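5-Carboxyvanillate Decarboxylase (Novosphingobium aromaticivorans, PDB 4QRN) probably decarboxylates 5-carboxyvanillate as a metal-dependent carboxy-lyase of the amidohydrolase family, here holding manganese and a nitro-substituted benzoic acid inhibitor. Local coordinates at residues 269-272 and 273-276. Sequence-based numbering, arbitrary orientation.
Sequences PYWL and YRLD. With 1DF (4-hydroxy-3-methoxy-5-nitrobenzoic acid), chain N.
Trp271 O accepts a hydrogen bond from Leu275 N at 2.8 Å (N-H...O 164°). One residue on, Leu272 O accepts one from Asp276 N at 3.0 Å. These i to i+4 bonds carry helix 268-284 past a kink. There a water donates to Tyr270 O at 2.9 Å and accepts a weak bond from Arg274 N, bridging the turn where the direct link is missing. Helix 268-284 comes after strand 259-261 and the short helix 263-266 in the (beta/alpha)8-type barrel of the amidohydrolase family, and faces the second subunit, whose Glu345 takes Tyr273 OH. Arg274 reaches the inhibitor to which Tyr73 OH and Arg80 NH2 of the second subunit also hydrogen-bond. With CG anti to the backbone N (chi1 180°) and an extended chain, Arg274 runs alongside the indole, CD 3.8 Å from Trp271 CZ3. Its guanidinium, 30° from the indole plane, meets inhibitor O22 in plane through Arg274 NH2 at 2.9 Å, NH1 adding a weak bond. Cutting the side chain back to an alanine is likely to leave O22 without these two donors and to lose the packing of CD along Trp271 CZ3. On the side of Trp271, Leu275 CG packs against Trp271 CB at 3.8 Å.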
loop_
_atom_site.group_PDB
_atom_site.type_symbol
_atom_site.label_atom_id
_atom_site.label_comp_id
_atom_site.label_asym_id
_atom_site.label_seq_id
_atom_site.Cartn_x
_atom_site.Cartn_y
_atom_site.Cartn_z
ATOM N N PRO A 269 6.115 6.681 1.692
ATOM C CA PRO A 269 7.574 6.828 1.803
ATOM C C PRO A 269 8.322 5.584 1.305
ATOM O O PRO A 269 9.409 5.703 0.728
ATOM C CB PRO A 269 7.788 7.103 3.302
ATOM C CG PRO A 269 6.480 7.797 3.702
ATOM C CD PRO A 269 5.426 6.991 2.965
ATOM N N TYR A 270 7.767 4.396 1.560
ATOM C CA TYR A 270 8.403 3.160 1.146
ATOM C C TYR A 270 8.316 2.975 -0.367
ATOM O O TYR A 270 9.257 2.478 -0.998
ATOM C CB TYR A 270 7.760 2.014 1.891
ATOM C CG TYR A 270 8.410 0.660 1.689
ATOM C CD1 TYR A 270 9.610 0.340 2.297
ATOM C CD2 TYR A 270 7.777 -0.325 0.919
ATOM C CE1 TYR A 270 10.163 -0.938 2.143
ATOM C CE2 TYR A 270 8.315 -1.581 0.772
ATOM C CZ TYR A 270 9.499 -1.888 1.392
ATOM O OH TYR A 270 10.055 -3.135 1.300
ATOM N N TRP A 271 7.191 3.377 -0.952
ATOM C CA TRP A 271 6.987 3.295 -2.390
ATOM C C TRP A 271 7.700 4.403 -3.169
ATOM O O TRP A 271 7.597 4.434 -4.392
ATOM C CB TRP A 271 5.511 3.426 -2.711
ATOM C CG TRP A 271 4.629 2.252 -2.461
ATOM C CD1 TRP A 271 3.534 2.227 -1.648
ATOM C CD2 TRP A 271 4.663 0.990 -3.133
ATOM N NE1 TRP A 271 2.882 1.019 -1.769
ATOM C CE2 TRP A 271 3.553 0.246 -2.675
ATOM C CE3 TRP A 271 5.487 0.449 -4.115
ATOM C CZ2 TRP A 271 3.260 -1.028 -3.165
ATOM C CZ3 TRP A 271 5.203 -0.834 -4.590
ATOM C CH2 TRP A 271 4.100 -1.537 -4.122
ATOM N N LEU A 272 8.378 5.335 -2.497
ATOM C CA LEU A 272 8.751 6.590 -3.146
ATOM C C LEU A 272 9.516 6.416 -4.448
ATOM O O LEU A 272 9.247 7.120 -5.425
ATOM C CB LEU A 272 9.582 7.425 -2.185
ATOM C CG LEU A 272 10.033 8.776 -2.711
ATOM C CD1 LEU A 272 8.833 9.663 -3.142
ATOM C CD2 LEU A 272 10.893 9.456 -1.629
ATOM N N TYR A 273 10.516 5.537 -4.485
ATOM C CA TYR A 273 11.304 5.386 -5.703
ATOM C C TYR A 273 10.391 4.998 -6.884
ATOM O O TYR A 273 10.519 5.558 -7.985
ATOM C CB TYR A 273 12.392 4.318 -5.500
ATOM C CG TYR A 273 13.326 4.199 -6.680
ATOM C CD1 TYR A 273 13.029 3.367 -7.749
ATOM C CD2 TYR A 273 14.512 4.958 -6.731
ATOM C CE1 TYR A 273 13.877 3.296 -8.833
ATOM C CE2 TYR A 273 15.375 4.860 -7.791
ATOM C CZ TYR A 273 15.052 4.035 -8.850
ATOM O OH TYR A 273 15.932 3.965 -9.914
ATOM N N ARG A 274 9.509 4.028 -6.649
ATOM C CA ARG A 274 8.567 3.567 -7.653
ATOM C C ARG A 274 7.544 4.658 -7.995
ATOM O O ARG A 274 7.185 4.817 -9.171
ATOM C CB ARG A 274 7.911 2.291 -7.164
ATOM C CG ARG A 274 6.896 1.674 -8.094
ATOM C CD ARG A 274 6.935 0.181 -7.831
ATOM N NE ARG A 274 5.948 -0.652 -8.492
ATOM C CZ ARG A 274 6.077 -1.155 -9.710
ATOM N NH1 ARG A 274 7.094 -0.787 -10.508
ATOM N NH2 ARG A 274 5.149 -2.012 -10.146
ATOM N N LEU A 275 7.062 5.400 -7.017
ATOM C CA LEU A 275 6.132 6.489 -7.287
ATOM C C LEU A 275 6.741 7.479 -8.272
ATOM O O LEU A 275 6.126 7.854 -9.273
ATOM C CB LEU A 275 5.728 7.228 -6.017
ATOM C CG LEU A 275 4.967 6.435 -4.964
ATOM C CD1 LEU A 275 4.698 7.308 -3.747
ATOM C CD2 LEU A 275 3.679 5.853 -5.500
ATOM N N ASP A 276 7.943 7.955 -7.970
ATOM C CA ASP A 276 8.555 8.943 -8.849
ATOM C C ASP A 276 8.912 8.356 -10.206
ATOM O O ASP A 276 8.697 9.013 -11.223
ATOM C CB ASP A 276 9.766 9.603 -8.184
ATOM C CG ASP A 276 9.418 10.955 -7.532
ATOM O OD1 ASP A 276 8.576 11.711 -8.088
ATOM O OD2 ASP A 276 9.999 11.272 -6.480
HETATM C C1 1DF N . 4.491 -2.396 -16.066
HETATM C CO1 1DF N . 5.351 -2.671 -15.027
HETATM C CO2 1DF N . 3.845 -3.438 -16.728
HETATM C CM1 1DF N . 5.520 -4.022 -14.687
HETATM C CM2 1DF N . 4.174 -4.754 -16.462
HETATM O OM 1DF N . 3.603 -5.819 -17.098
HETATM C CZ 1DF N . 5.092 -5.054 -15.481
HETATM C CC 1DF N . 4.253 -1.021 -16.502
HETATM C CV 1DF N . 2.484 -5.583 -17.904
HETATM O O1 1DF N . 3.183 -0.741 -17.078
HETATM O O2 1DF N . 5.163 -0.122 -16.336
HETATM O O3 1DF N . 5.585 -6.294 -15.366
HETATM N N 1DF N . 5.998 -4.292 -13.290
HETATM O O11 1DF N . 6.059 -5.390 -12.801
HETATM O O22 1DF N . 6.147 -3.296 -12.548
HETATM O O HOH W 1 10.025 2.427 -3.807
#